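Local coordinates for ferredoxin NADP reductase (Plasmodium falciparum, PDB 3JQQ), which catalyses FAD-dependent electron transfer between ferredoxin and NADP(H) in the apicoplast, and may serve the last step of isoprenoid precursor synthesis, at residues F46-Y60 / I151-P163. The protein carries 1 engineered substitution. Residues are numbered along the deposited sequence; the frame is centred on the assembly and turned at random.
Sequences FKYLEGHTCGIIPYY and IYLTGAHGYFNLP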
loop_
_atom_site.group_PDB
_atom_site.type_symbol
_atom_site.label_atom_id
_atom_site.label_comp_id
_atom_site.label_asym_id
_atom_site.label_seq_id
_atom_site.Cartn_x
_atom_site.Cartn_y
_atom_site.Cartn_z
ATOM N N PHE B 46 -14.641 -23.871 -7.386
ATOM C CA PHE B 46 -14.540 -22.420 -7.254
ATOM C C PHE B 46 -14.955 -21.737 -8.552
ATOM O O PHE B 46 -14.344 -21.942 -9.607
ATOM C CB PHE B 46 -13.126 -21.995 -6.854
ATOM C CG PHE B 46 -13.053 -20.611 -6.283
ATOM C CD1 PHE B 46 -13.317 -20.391 -4.941
ATOM C CD2 PHE B 46 -12.724 -19.528 -7.090
ATOM C CE1 PHE B 46 -13.254 -19.123 -4.407
ATOM C CE2 PHE B 46 -12.660 -18.251 -6.561
ATOM C CZ PHE B 46 -12.925 -18.047 -5.219
ATOM N N LYS B 47 -16.001 -20.923 -8.471
ATOM C CA LYS B 47 -16.560 -20.281 -9.656
ATOM C C LYS B 47 -16.169 -18.816 -9.708
ATOM O O LYS B 47 -16.267 -18.095 -8.707
ATOM C CB LYS B 47 -18.085 -20.418 -9.654
ATOM C CG LYS B 47 -18.579 -21.853 -9.692
ATOM C CD LYS B 47 -18.520 -22.418 -11.103
ATOM C CE LYS B 47 -19.050 -23.843 -11.146
ATOM N NZ LYS B 47 -19.197 -24.328 -12.547
ATOM N N TYR B 48 -15.726 -18.376 -10.878
ATOM C CA TYR B 48 -15.281 -17.011 -11.046
ATOM C C TYR B 48 -15.284 -16.639 -12.514
ATOM O O TYR B 48 -15.266 -17.505 -13.390
ATOM C CB TYR B 48 -13.865 -16.835 -10.477
ATOM C CG TYR B 48 -12.805 -17.628 -11.216
ATOM C CD1 TYR B 48 -12.520 -18.939 -10.864
ATOM C CD2 TYR B 48 -12.090 -17.062 -12.265
ATOM C CE1 TYR B 48 -11.555 -19.670 -11.538
ATOM C CE2 TYR B 48 -11.119 -17.784 -12.942
ATOM C CZ TYR B 48 -10.859 -19.089 -12.575
ATOM O OH TYR B 48 -9.895 -19.813 -13.241
ATOM N N LEU B 49 -15.314 -15.339 -12.770
ATOM C CA LEU B 49 -15.092 -14.817 -14.102
ATOM C C LEU B 49 -13.700 -14.214 -14.134
ATOM O O LEU B 49 -13.166 -13.802 -13.094
ATOM C CB LEU B 49 -16.120 -13.738 -14.438
ATOM C CG LEU B 49 -17.583 -14.166 -14.572
ATOM C CD1 LEU B 49 -18.446 -12.974 -14.940
ATOM C CD2 LEU B 49 -17.726 -15.272 -15.608
ATOM N N GLU B 50 -13.108 -14.161 -15.318
ATOM C CA GLU B 50 -11.833 -13.492 -15.474
ATOM C C GLU B 50 -11.912 -12.096 -14.850
ATOM O O GLU B 50 -12.888 -11.373 -15.057
ATOM C CB GLU B 50 -11.448 -13.412 -16.953
ATOM C CG GLU B 50 -11.051 -14.753 -17.571
ATOM C CD GLU B 50 -12.243 -15.656 -17.868
ATOM O OE1 GLU B 50 -13.381 -15.147 -17.932
ATOM O OE2 GLU B 50 -12.037 -16.878 -18.037
ATOM N N GLY B 51 -10.891 -11.731 -14.080
ATOM C CA GLY B 51 -10.856 -10.425 -13.432
ATOM C C GLY B 51 -11.207 -10.486 -11.959
ATOM O O GLY B 51 -10.900 -9.567 -11.200
ATOM N N HIS B 52 -11.857 -11.570 -11.549
ATOM C CA HIS B 52 -12.231 -11.722 -10.150
ATOM C C HIS B 52 -11.034 -11.933 -9.243
ATOM O O HIS B 52 -9.948 -12.315 -9.680
ATOM C CB HIS B 52 -13.205 -12.881 -9.954
ATOM C CG HIS B 52 -14.629 -12.523 -10.229
ATOM N ND1 HIS B 52 -15.437 -13.280 -11.049
ATOM C CD2 HIS B 52 -15.382 -11.488 -9.806
ATOM C CE1 HIS B 52 -16.630 -12.732 -11.112
ATOM N NE2 HIS B 52 -16.626 -11.640 -10.368
ATOM N N THR B 53 -11.259 -11.673 -7.965
ATOM C CA THR B 53 -10.295 -11.989 -6.940
ATOM C C THR B 53 -10.863 -13.096 -6.072
ATOM O O THR B 53 -12.076 -13.319 -6.038
ATOM C CB THR B 53 -10.022 -10.782 -6.042
ATOM O OG1 THR B 53 -9.092 -11.155 -5.018
ATOM C CG2 THR B 53 -11.310 -10.315 -5.389
ATOM N N CYS B 54 -9.975 -13.798 -5.385
ATOM C CA CYS B 54 -10.378 -14.738 -4.364
ATOM C C CYS B 54 -9.774 -14.246 -3.067
ATOM O O CYS B 54 -8.865 -13.418 -3.074
ATOM C CB CYS B 54 -9.863 -16.141 -4.685
ATOM S SG CYS B 54 -8.069 -16.232 -4.915
ATOM N N GLY B 55 -10.291 -14.740 -1.953
ATOM C CA GLY B 55 -9.670 -14.487 -0.669
ATOM C C GLY B 55 -8.920 -15.735 -0.240
ATOM O O GLY B 55 -9.352 -16.858 -0.508
ATOM N N ILE B 56 -7.777 -15.541 0.402
ATOM C CA ILE B 56 -7.065 -16.643 1.022
ATOM C C ILE B 56 -7.081 -16.406 2.524
ATOM O O ILE B 56 -6.753 -15.313 2.983
ATOM C CB ILE B 56 -5.608 -16.736 0.532
ATOM C CG1 ILE B 56 -5.555 -17.168 -0.939
ATOM C CG2 ILE B 56 -4.820 -17.710 1.392
ATOM C CD1 ILE B 56 -4.161 -17.133 -1.540
ATOM N N ILE B 57 -7.485 -17.419 3.287
ATOM C CA ILE B 57 -7.462 -17.325 4.746
ATOM C C ILE B 57 -6.237 -18.037 5.302
ATOM O O ILE B 57 -6.196 -19.263 5.351
ATOM C CB ILE B 57 -8.724 -17.937 5.388
ATOM C CG1 ILE B 57 -9.987 -17.304 4.807
ATOM C CG2 ILE B 57 -8.686 -17.765 6.904
ATOM C CD1 ILE B 57 -11.250 -18.076 5.125
ATOM N N PRO B 58 -5.231 -17.264 5.732
ATOM C CA PRO B 58 -3.991 -17.848 6.235
ATOM C C PRO B 58 -4.217 -18.677 7.497
ATOM O O PRO B 58 -4.980 -18.273 8.375
ATOM C CB PRO B 58 -3.125 -16.623 6.561
ATOM C CG PRO B 58 -3.799 -15.454 5.906
ATOM C CD PRO B 58 -5.249 -15.797 5.847
ATOM N N TYR B 59 -3.558 -19.831 7.569
ATOM C CA TYR B 59 -3.569 -20.683 8.760
ATOM C C TYR B 59 -4.950 -21.229 9.152
ATOM O O TYR B 59 -5.150 -21.646 10.295
ATOM C CB TYR B 59 -2.923 -19.961 9.950
ATOM C CG TYR B 59 -1.536 -19.420 9.665
ATOM C CD1 TYR B 59 -0.421 -20.253 9.681
ATOM C CD2 TYR B 59 -1.342 -18.073 9.380
ATOM C CE1 TYR B 59 0.847 -19.758 9.419
ATOM C CE2 TYR B 59 -0.081 -17.570 9.118
ATOM C CZ TYR B 59 1.010 -18.416 9.139
ATOM O OH TYR B 59 2.262 -17.911 8.879
ATOM N N TYR B 60 -5.892 -21.236 8.213
ATOM C CA TYR B 60 -7.218 -21.799 8.480
ATOM C C TYR B 60 -7.145 -23.303 8.730
ATOM O O TYR B 60 -6.358 -24.012 8.099
ATOM C CB TYR B 60 -8.187 -21.512 7.324
ATOM C CG TYR B 60 -9.611 -21.975 7.580
ATOM C CD1 TYR B 60 -10.586 -21.085 8.015
ATOM C CD2 TYR B 60 -9.979 -23.303 7.389
ATOM C CE1 TYR B 60 -11.885 -21.502 8.251
ATOM C CE2 TYR B 60 -11.275 -23.728 7.623
ATOM C CZ TYR B 60 -12.223 -22.824 8.054
ATOM O OH TYR B 60 -13.513 -23.243 8.289
ATOM N N ILE B 151 -5.195 -25.086 1.351
ATOM C CA ILE B 151 -5.371 -23.637 1.341
ATOM C C ILE B 151 -6.858 -23.322 1.182
ATOM O O ILE B 151 -7.549 -23.950 0.375
ATOM C CB ILE B 151 -4.533 -22.952 0.237
ATOM C CG1 ILE B 151 -4.585 -21.429 0.386
ATOM C CG2 ILE B 151 -5.004 -23.381 -1.144
ATOM C CD1 ILE B 151 -3.714 -20.680 -0.609
ATOM N N TYR B 152 -7.352 -22.369 1.966
ATOM C CA TYR B 152 -8.788 -22.097 2.017
ATOM C C TYR B 152 -9.176 -20.779 1.341
ATOM O O TYR B 152 -8.726 -19.701 1.740
ATOM C CB TYR B 152 -9.291 -22.145 3.463
ATOM C CG TYR B 152 -9.165 -23.510 4.106
ATOM C CD1 TYR B 152 -7.943 -23.968 4.584
ATOM C CD2 TYR B 152 -10.270 -24.344 4.236
ATOM C CE1 TYR B 152 -7.823 -25.216 5.173
ATOM C CE2 TYR B 152 -10.161 -25.595 4.823
ATOM C CZ TYR B 152 -8.935 -26.025 5.289
ATOM O OH TYR B 152 -8.823 -27.265 5.874
ATOM N N LEU B 153 -10.018 -20.893 0.315
ATOM C CA LEU B 153 -10.432 -19.761 -0.516
ATOM C C LEU B 153 -11.840 -19.261 -0.193
ATOM O O LEU B 153 -12.719 -20.040 0.186
ATOM C CB LEU B 153 -10.395 -20.141 -2.004
ATOM C CG LEU B 153 -9.088 -20.236 -2.806
ATOM C CD1 LEU B 153 -8.175 -19.050 -2.539
ATOM C CD2 LEU B 153 -8.363 -21.541 -2.533
ATOM N N THR B 154 -12.038 -17.956 -0.361
ATOM C CA THR B 154 -13.364 -17.347 -0.366
ATOM C C THR B 154 -13.546 -16.658 -1.716
ATOM O O THR B 154 -12.563 -16.405 -2.416
ATOM C CB THR B 154 -13.511 -16.290 0.738
ATOM O OG1 THR B 154 -12.695 -15.154 0.423
ATOM C CG2 THR B 154 -13.102 -16.857 2.091
ATOM N N GLY B 155 -14.786 -16.349 -2.087
ATOM C CA GLY B 155 -15.041 -15.627 -3.338
ATOM C C GLY B 155 -16.108 -16.252 -4.218
ATOM O O GLY B 155 -16.814 -17.166 -3.791
ATOM N N ALA B 156 -16.224 -15.766 -5.458
ATOM C CA ALA B 156 -15.360 -14.712 -5.984
ATOM C C ALA B 156 -15.732 -13.331 -5.449
ATOM O O ALA B 156 -16.771 -13.162 -4.822
ATOM C CB ALA B 156 -15.402 -14.712 -7.508
ATOM N N HIS B 157 -14.864 -12.355 -5.700
ATOM C CA HIS B 157 -15.112 -10.978 -5.310
ATOM C C HIS B 157 -14.789 -10.037 -6.462
ATOM O O HIS B 157 -14.028 -10.386 -7.368
ATOM C CB HIS B 157 -14.254 -10.574 -4.108
ATOM C CG HIS B 157 -14.231 -11.578 -3.000
ATOM N ND1 HIS B 157 -15.227 -11.667 -2.051
ATOM C CD2 HIS B 157 -13.320 -12.514 -2.670
ATOM C CE1 HIS B 157 -14.936 -12.634 -1.191
ATOM N NE2 HIS B 157 -13.784 -13.160 -1.545
ATOM N N GLY B 158 -15.359 -8.837 -6.411
ATOM C CA GLY B 158 -15.006 -7.776 -7.347
ATOM C C GLY B 158 -15.868 -7.724 -8.591
ATOM O O GLY B 158 -16.725 -8.579 -8.806
ATOM N N TYR B 159 -15.632 -6.707 -9.414
ATOM C CA TYR B 159 -16.370 -6.532 -10.654
ATOM C C TYR B 159 -15.427 -5.998 -11.727
ATOM O O TYR B 159 -15.850 -5.348 -12.682
ATOM C CB TYR B 159 -17.556 -5.582 -10.446
ATOM C CG TYR B 159 -18.449 -5.965 -9.284
ATOM C CD1 TYR B 159 -18.236 -5.437 -8.017
ATOM C CD2 TYR B 159 -19.502 -6.859 -9.452
ATOM C CE1 TYR B 159 -19.045 -5.782 -6.951
ATOM C CE2 TYR B 159 -20.318 -7.212 -8.389
ATOM C CZ TYR B 159 -20.084 -6.669 -7.141
ATOM O OH TYR B 159 -20.887 -7.011 -6.077
ATOM N N PHE B 160 -14.141 -6.283 -11.550
ATOM C CA PHE B 160 -13.104 -5.861 -12.481
ATOM C C PHE B 160 -13.097 -6.820 -13.668
ATOM O O PHE B 160 -12.121 -7.530 -13.902
ATOM C CB PHE B 160 -11.752 -5.874 -11.763
ATOM C CG PHE B 160 -10.688 -5.054 -12.434
ATOM C CD1 PHE B 160 -10.864 -3.696 -12.645
ATOM C CD2 PHE B 160 -9.499 -5.633 -12.823
ATOM C CE1 PHE B 160 -9.877 -2.942 -13.254
ATOM C CE2 PHE B 160 -8.509 -4.886 -13.429
ATOM C CZ PHE B 160 -8.693 -3.542 -13.646
ATOM N N ASN B 161 -14.199 -6.830 -14.415
ATOM C CA ASN B 161 -14.438 -7.856 -15.426
ATOM C C ASN B 161 -14.505 -7.353 -16.864
ATOM O O ASN B 161 -14.734 -6.169 -17.114
ATOM C CB ASN B 161 -15.725 -8.613 -15.100
ATOM C CG ASN B 161 -15.653 -9.333 -13.773
ATOM O OD1 ASN B 161 -14.751 -10.139 -13.539
ATOM N ND2 ASN B 161 -16.610 -9.055 -12.895
ATOM N N LEU B 162 -14.315 -8.278 -17.808
ATOM C CA LEU B 162 -14.451 -7.975 -19.228
ATOM C C LEU B 162 -15.908 -7.725 -19.599
ATOM O O LEU B 162 -16.819 -8.232 -18.941
ATOM C CB LEU B 162 -13.921 -9.125 -20.077
ATOM C CG LEU B 162 -12.421 -9.421 -20.051
ATOM C CD1 LEU B 162 -12.102 -10.579 -20.981
ATOM C CD2 LEU B 162 -11.620 -8.186 -20.437
ATOM N N PRO B 163 -16.130 -6.930 -20.656
ATOM C CA PRO B 163 -17.444 -6.808 -21.280
ATOM C C PRO B 163 -17.921 -8.183 -21.744
ATOM O O PRO B 163 -17.128 -8.958 -22.277
ATOM C CB PRO B 163 -17.175 -5.910 -22.488
ATOM C CG PRO B 163 -15.974 -5.113 -22.104
ATOM C CD PRO B 163 -15.137 -6.024 -21.258
HETATM O O HOH W 1 -16.756 -19.188 -6.294
HETATM O O HOH W 2 -14.364 -11.049 -17.118
HETATM O O HOH W 3 -12.770 -8.311 -9.764
HETATM O O HOH W 4 -5.967 -21.403 3.899
#
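Tyr-60 sets CG trans to its backbone N (chi1 -176°), while Tyr-152 swings CG beside its own N (chi1 -64°), and these turns bring the two rings together. Tyr-60 CD2 sits over the centre of the Tyr-152 ring and lies 3.3 Å from Tyr-152 CD2. The planes are inclined at 44°, so this is an oblique aromatic pair. At the same end, water 4 links Ile-57 O to Tyr-152 N.

Strands 53-56 and 151-157 run antiparallel. Thr-53 and His-157 form a hydrogen-bonded pair, with Thr-53 N to His-157 O at 3.1 Å and nearly straight. Gly-55 and Thr-154 form another. Ile-57 N extends the bonding to Tyr-152 O. Gly-55 has no side chain, and Thr-154 OG1 comes within 3.3 Å of its CA. That hydroxyl shares a hydrogen bond with His-157 NE2, which fixes the turn of the imidazole. The His-157 ring presents its edge to Gly-55 N.

On the other face of the sheet, Leu-153 CD1 packs against Cys-54 SG and Ile-56 CG1. Phe-46 CZ meets Thr-154 O at the ring edge, 3.3 Å away.

A cis peptide precedes Ala-156. Ala-156 CB covers one face of the His-52 ring, 3.9 Å from its centroid, as a CH-pi contact. His-52 ND1 accepts a hydrogen bond from Leu-49 N in the ring plane at 2.7 Å, which holds the ring across the type II turn 49-52. Beyond the strands, water 2 joins Glu-50 O to Leu-162 N, and Phe-160 and Leu-162 reach strand 280-285 of the parallel sheet.

Thr-53 OG1 is hydrogen-bonded to Tyr-103 O in strand 101-104, which contains FAD-binding residues. Strand 53-56 thus lies between 101-104 and 151-157 in the antiparallel beta barrel that forms the FAD-binding domain of plant-type ferredoxin-NADP reductases.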